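Local coordinates for sugar ABC transporter substrate-binding protein, BlMnBP1 (Bifidobacterium animalis subsp. lactis ATCC 27673, PDB 6I5R) that binds manno-oligosaccharides such as mannobiose and probably delivers them to an ABC transporter for uptake, at residues A[241-252]-A[414-425]. Sequence-based numbering, arbitrary orientation.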
loop_
_atom_site.group_PDB
_atom_site.type_symbol
_atom_site.label_atom_id
_atom_site.label_comp_id
_atom_site.label_asym_id
_atom_site.label_seq_id
_atom_site.Cartn_x
_atom_site.Cartn_y
_atom_site.Cartn_z
ATOM N N TYR A 241 -1.224 11.038 15.337
ATOM C CA TYR A 241 -0.075 11.551 16.086
ATOM C C TYR A 241 0.813 10.423 16.597
ATOM O O TYR A 241 2.047 10.511 16.539
ATOM C CB TYR A 241 -0.588 12.432 17.241
ATOM C CG TYR A 241 0.471 12.978 18.168
ATOM C CD1 TYR A 241 0.937 12.209 19.230
ATOM C CD2 TYR A 241 1.001 14.260 18.003
ATOM C CE1 TYR A 241 1.907 12.694 20.083
ATOM C CE2 TYR A 241 1.987 14.745 18.851
ATOM C CZ TYR A 241 2.419 13.954 19.905
ATOM O OH TYR A 241 3.376 14.391 20.794
ATOM N N ALA A 242 0.208 9.365 17.129
ATOM C CA ALA A 242 1.028 8.325 17.729
ATOM C C ALA A 242 1.845 7.597 16.682
ATOM O O ALA A 242 2.889 7.018 17.004
ATOM C CB ALA A 242 0.161 7.335 18.498
ATOM N N VAL A 243 1.361 7.559 15.440
ATOM C CA VAL A 243 2.088 6.875 14.381
ATOM C C VAL A 243 3.323 7.664 14.001
ATOM O O VAL A 243 4.438 7.139 13.972
ATOM C CB VAL A 243 1.172 6.668 13.164
ATOM C CG1 VAL A 243 1.944 6.089 11.979
ATOM C CG2 VAL A 243 0.003 5.791 13.530
ATOM N N TYR A 244 3.136 8.940 13.691
ATOM C CA TYR A 244 4.257 9.761 13.265
ATOM C C TYR A 244 5.256 9.966 14.381
ATOM O O TYR A 244 6.450 10.061 14.108
ATOM C CB TYR A 244 3.759 11.111 12.760
ATOM C CG TYR A 244 2.842 10.984 11.550
ATOM C CD1 TYR A 244 3.295 10.398 10.378
ATOM C CD2 TYR A 244 1.539 11.415 11.599
ATOM C CE1 TYR A 244 2.461 10.269 9.285
ATOM C CE2 TYR A 244 0.700 11.275 10.521
ATOM C CZ TYR A 244 1.175 10.723 9.363
ATOM O OH TYR A 244 0.314 10.620 8.278
ATOM N N LYS A 245 4.785 10.040 15.631
ATOM C CA LYS A 245 5.705 10.127 16.759
ATOM C C LYS A 245 6.494 8.832 16.931
ATOM O O LYS A 245 7.604 8.853 17.459
ATOM C CB LYS A 245 4.933 10.454 18.036
ATOM C CG LYS A 245 5.789 10.528 19.299
ATOM C CD LYS A 245 4.911 10.994 20.460
ATOM C CE LYS A 245 5.747 11.596 21.619
ATOM N NZ LYS A 245 6.606 10.552 22.244
ATOM N N THR A 246 5.933 7.699 16.532
ATOM C CA THR A 246 6.716 6.468 16.545
ATOM C C THR A 246 7.959 6.611 15.683
ATOM O O THR A 246 9.073 6.279 16.106
ATOM C CB THR A 246 5.863 5.301 16.061
ATOM O OG1 THR A 246 4.814 5.044 17.008
ATOM C CG2 THR A 246 6.727 4.059 15.894
ATOM N N LEU A 247 7.786 7.090 14.453
ATOM C CA LEU A 247 8.945 7.286 13.590
ATOM C C LEU A 247 9.872 8.344 14.174
ATOM O O LEU A 247 11.090 8.150 14.241
ATOM C CB LEU A 247 8.509 7.692 12.186
ATOM C CG LEU A 247 9.647 8.060 11.251
ATOM C CD1 LEU A 247 10.567 6.914 10.987
ATOM C CD2 LEU A 247 9.036 8.547 9.929
ATOM N N TYR A 248 9.301 9.480 14.583
ATOM C CA TYR A 248 10.097 10.565 15.151
ATOM C C TYR A 248 10.952 10.057 16.311
ATOM O O TYR A 248 12.160 10.287 16.357
ATOM C CB TYR A 248 9.191 11.713 15.630
ATOM C CG TYR A 248 9.960 12.910 16.147
ATOM C CD1 TYR A 248 10.531 12.899 17.412
ATOM C CD2 TYR A 248 10.151 14.036 15.362
ATOM C CE1 TYR A 248 11.274 13.948 17.873
ATOM C CE2 TYR A 248 10.871 15.126 15.835
ATOM C CZ TYR A 248 11.444 15.063 17.097
ATOM O OH TYR A 248 12.180 16.110 17.599
ATOM N N ASP A 249 10.325 9.362 17.251
ATOM C CA ASP A 249 11.045 8.943 18.454
ATOM C C ASP A 249 12.119 7.926 18.127
ATOM O O ASP A 249 13.200 7.940 18.725
ATOM C CB ASP A 249 10.073 8.338 19.471
ATOM C CG ASP A 249 9.265 9.382 20.193
ATOM O OD1 ASP A 249 9.588 10.586 20.074
ATOM O OD2 ASP A 249 8.288 8.985 20.861
ATOM N N ALA A 250 11.823 6.994 17.226
ATOM C CA ALA A 250 12.808 5.978 16.873
ATOM C C ALA A 250 14.072 6.616 16.315
ATOM O O ALA A 250 15.184 6.157 16.596
ATOM C CB ALA A 250 12.212 5.010 15.854
ATOM N N VAL A 251 13.921 7.671 15.502
ATOM C CA VAL A 251 15.082 8.374 14.957
ATOM C C VAL A 251 15.766 9.209 16.037
ATOM O O VAL A 251 16.998 9.230 16.151
ATOM C CB VAL A 251 14.654 9.258 13.771
ATOM C CG1 VAL A 251 15.832 10.076 13.236
ATOM C CG2 VAL A 251 14.047 8.388 12.660
ATOM N N ALA A 252 14.977 9.951 16.810
ATOM C CA ALA A 252 15.555 10.841 17.807
ATOM C C ALA A 252 16.274 10.058 18.895
ATOM O O ALA A 252 17.292 10.527 19.420
ATOM C CB ALA A 252 14.465 11.720 18.419
ATOM N N ILE A 414 10.098 14.479 8.793
ATOM C CA ILE A 414 10.080 13.979 10.164
ATOM C C ILE A 414 11.449 13.411 10.528
ATOM O O ILE A 414 12.008 13.711 11.591
ATOM C CB ILE A 414 8.973 12.927 10.358
ATOM C CG1 ILE A 414 7.597 13.557 10.172
ATOM C CG2 ILE A 414 9.080 12.323 11.757
ATOM C CD1 ILE A 414 6.435 12.595 10.233
ATOM N N VAL A 415 11.991 12.561 9.661
ATOM C CA VAL A 415 13.292 11.946 9.927
ATOM C C VAL A 415 14.363 13.018 10.048
ATOM O O VAL A 415 15.213 12.983 10.942
ATOM C CB VAL A 415 13.640 10.935 8.818
ATOM C CG1 VAL A 415 15.083 10.400 8.973
ATOM C CG2 VAL A 415 12.641 9.799 8.791
ATOM N N VAL A 416 14.354 13.971 9.123
ATOM C CA VAL A 416 15.365 15.021 9.130
ATOM C C VAL A 416 15.264 15.823 10.417
ATOM O O VAL A 416 16.271 16.123 11.061
ATOM C CB VAL A 416 15.204 15.947 7.907
ATOM C CG1 VAL A 416 16.073 17.142 8.077
ATOM C CG2 VAL A 416 15.544 15.247 6.618
ATOM N N ASP A 417 14.036 16.220 10.784
ATOM C CA ASP A 417 13.841 17.104 11.932
ATOM C C ASP A 417 14.193 16.386 13.221
ATOM O O ASP A 417 14.817 16.969 14.125
ATOM C CB ASP A 417 12.390 17.626 11.979
ATOM C CG ASP A 417 12.081 18.600 10.878
ATOM O OD1 ASP A 417 12.973 18.839 10.053
ATOM O OD2 ASP A 417 10.941 19.096 10.803
ATOM N N ALA A 418 13.852 15.097 13.300
ATOM C CA ALA A 418 14.134 14.330 14.497
ATOM C C ALA A 418 15.628 14.075 14.639
ATOM O O ALA A 418 16.163 14.145 15.751
ATOM C CB ALA A 418 13.344 13.024 14.462
ATOM N N ALA A 419 16.319 13.829 13.520
ATOM C CA ALA A 419 17.751 13.553 13.577
ATOM C C ALA A 419 18.557 14.806 13.887
ATOM O O ALA A 419 19.593 14.725 14.564
ATOM C CB ALA A 419 18.221 12.963 12.263
ATOM N N ASN A 420 18.128 15.966 13.392
ATOM C CA ASN A 420 18.873 17.197 13.642
ATOM C C ASN A 420 18.292 18.035 14.775
ATOM O O ASN A 420 18.823 19.114 15.062
ATOM C CB ASN A 420 18.966 18.043 12.349
ATOM C CG ASN A 420 19.800 17.356 11.260
ATOM O OD1 ASN A 420 21.054 17.429 11.230
ATOM N ND2 ASN A 420 19.105 16.684 10.353
ATOM N N ARG A 421 17.228 17.562 15.422
ATOM C CA ARG A 421 16.617 18.231 16.579
ATOM C C ARG A 421 16.172 19.656 16.241
ATOM O O ARG A 421 16.256 20.568 17.065
ATOM C CB ARG A 421 17.571 18.227 17.788
ATOM C CG ARG A 421 17.983 16.828 18.283
ATOM C CD ARG A 421 19.032 16.816 19.422
ATOM N NE ARG A 421 20.389 16.684 18.898
ATOM C CZ ARG A 421 21.048 15.534 18.736
ATOM N NH1 ARG A 421 20.521 14.350 19.082
ATOM N NH2 ARG A 421 22.264 15.579 18.234
ATOM N N THR A 422 15.687 19.859 15.024
ATOM C CA THR A 422 15.252 21.193 14.623
ATOM C C THR A 422 13.856 21.503 15.137
ATOM O O THR A 422 13.526 22.668 15.377
ATOM C CB THR A 422 15.297 21.330 13.100
ATOM O OG1 THR A 422 14.416 20.383 12.501
ATOM C CG2 THR A 422 16.691 21.111 12.600
ATOM N N ARG A 423 13.034 20.473 15.306
ATOM C CA ARG A 423 11.632 20.618 15.650
ATOM C C ARG A 423 11.217 19.402 16.447
ATOM O O ARG A 423 11.737 18.309 16.215
ATOM C CB ARG A 423 10.701 20.681 14.436
ATOM C CG ARG A 423 10.713 21.972 13.674
ATOM C CD ARG A 423 9.450 22.134 12.835
ATOM N NE ARG A 423 9.418 21.281 11.649
ATOM C CZ ARG A 423 8.401 21.285 10.795
ATOM N NH1 ARG A 423 7.370 22.074 11.025
ATOM N NH2 ARG A 423 8.407 20.501 9.728
ATOM N N THR A 424 10.242 19.585 17.331
ATOM C CA THR A 424 9.593 18.475 18.022
ATOM C C THR A 424 8.489 17.876 17.148
ATOM O O THR A 424 8.021 18.494 16.188
ATOM C CB THR A 424 8.960 18.920 19.338
ATOM O OG1 THR A 424 7.875 19.815 19.060
ATOM C CG2 THR A 424 10.002 19.574 20.252
ATOM N N ILE A 425 8.039 16.669 17.504
ATOM C CA ILE A 425 6.943 16.101 16.725
ATOM C C ILE A 425 5.710 16.985 16.851
ATOM O O ILE A 425 4.935 17.125 15.896
ATOM C CB ILE A 425 6.655 14.647 17.140
ATOM C CG1 ILE A 425 5.651 14.010 16.170
ATOM C CG2 ILE A 425 6.069 14.571 18.555
ATOM C CD1 ILE A 425 6.109 13.950 14.718
HETATM O O HOH W 1 15.060 15.486 17.864
HETATM O O HOH W 2 18.280 13.466 19.129
#
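The phenol ring of Tyr248 is sandwiched between Ala418 and Ile425, slotted between the end of helix 409-420 and the start of helix 425-443. Ala418 CB sits over one face in a CH-pi contact, 3.5 Å from the ring centroid and only 16° off the normal. Over the opposite face lie Ile425 N and CB, the latter a second, longer CH-pi contact. With CG anti to the backbone N (chi1 -176°), the ring reaches across into the turn between the two helices, where Tyr248 OH donates a 2.6 Å hydrogen bond to Arg423 O at the ring edge, slightly tilted from the carbonyl plane. A water adds a second link, donating to both Tyr248 OH and Ala418 O. A phenylalanine here would probably keep the sandwich but leave Arg423 O without its hydroxyl partner and the water with one fewer acceptor.

Ile425 runs past Tyr248 in the opposite direction: its CD1 touches Tyr248 CB at 3.9 Å, CG1 lies against the backbone of Lys245, and CG2 meets Tyr241 OH, which is hydrogen-bonded to Asp426. At the edge of the Tyr248 ring, Ile414 splits its branches: CG2 goes to Tyr248 CB, and the side chain crosses that of Tyr244 at about a right angle, Ile414 CD1 lying 3.8 Å from Tyr244 CD1. Farther along, Val251 CB packs on Ala418 CB at 4.0 Å, while its CG1 meets Ala419 CB. The small Ala418 and Ala252 let the backbones close to 5.0 Å between their CA atoms.

Arg423 NE and NH2 both meet Asp417 OD2, tying the turn to helix 409-420, with further salt bridges to Asp413 and Glu431. The helix axes cross at -38°; helix 239-252 packs against helix 409-420 and the turn leading into helix 425-443, a largely apolar contact pinned by one hydroxyl bond, within a periplasmic-binding-protein-type fold.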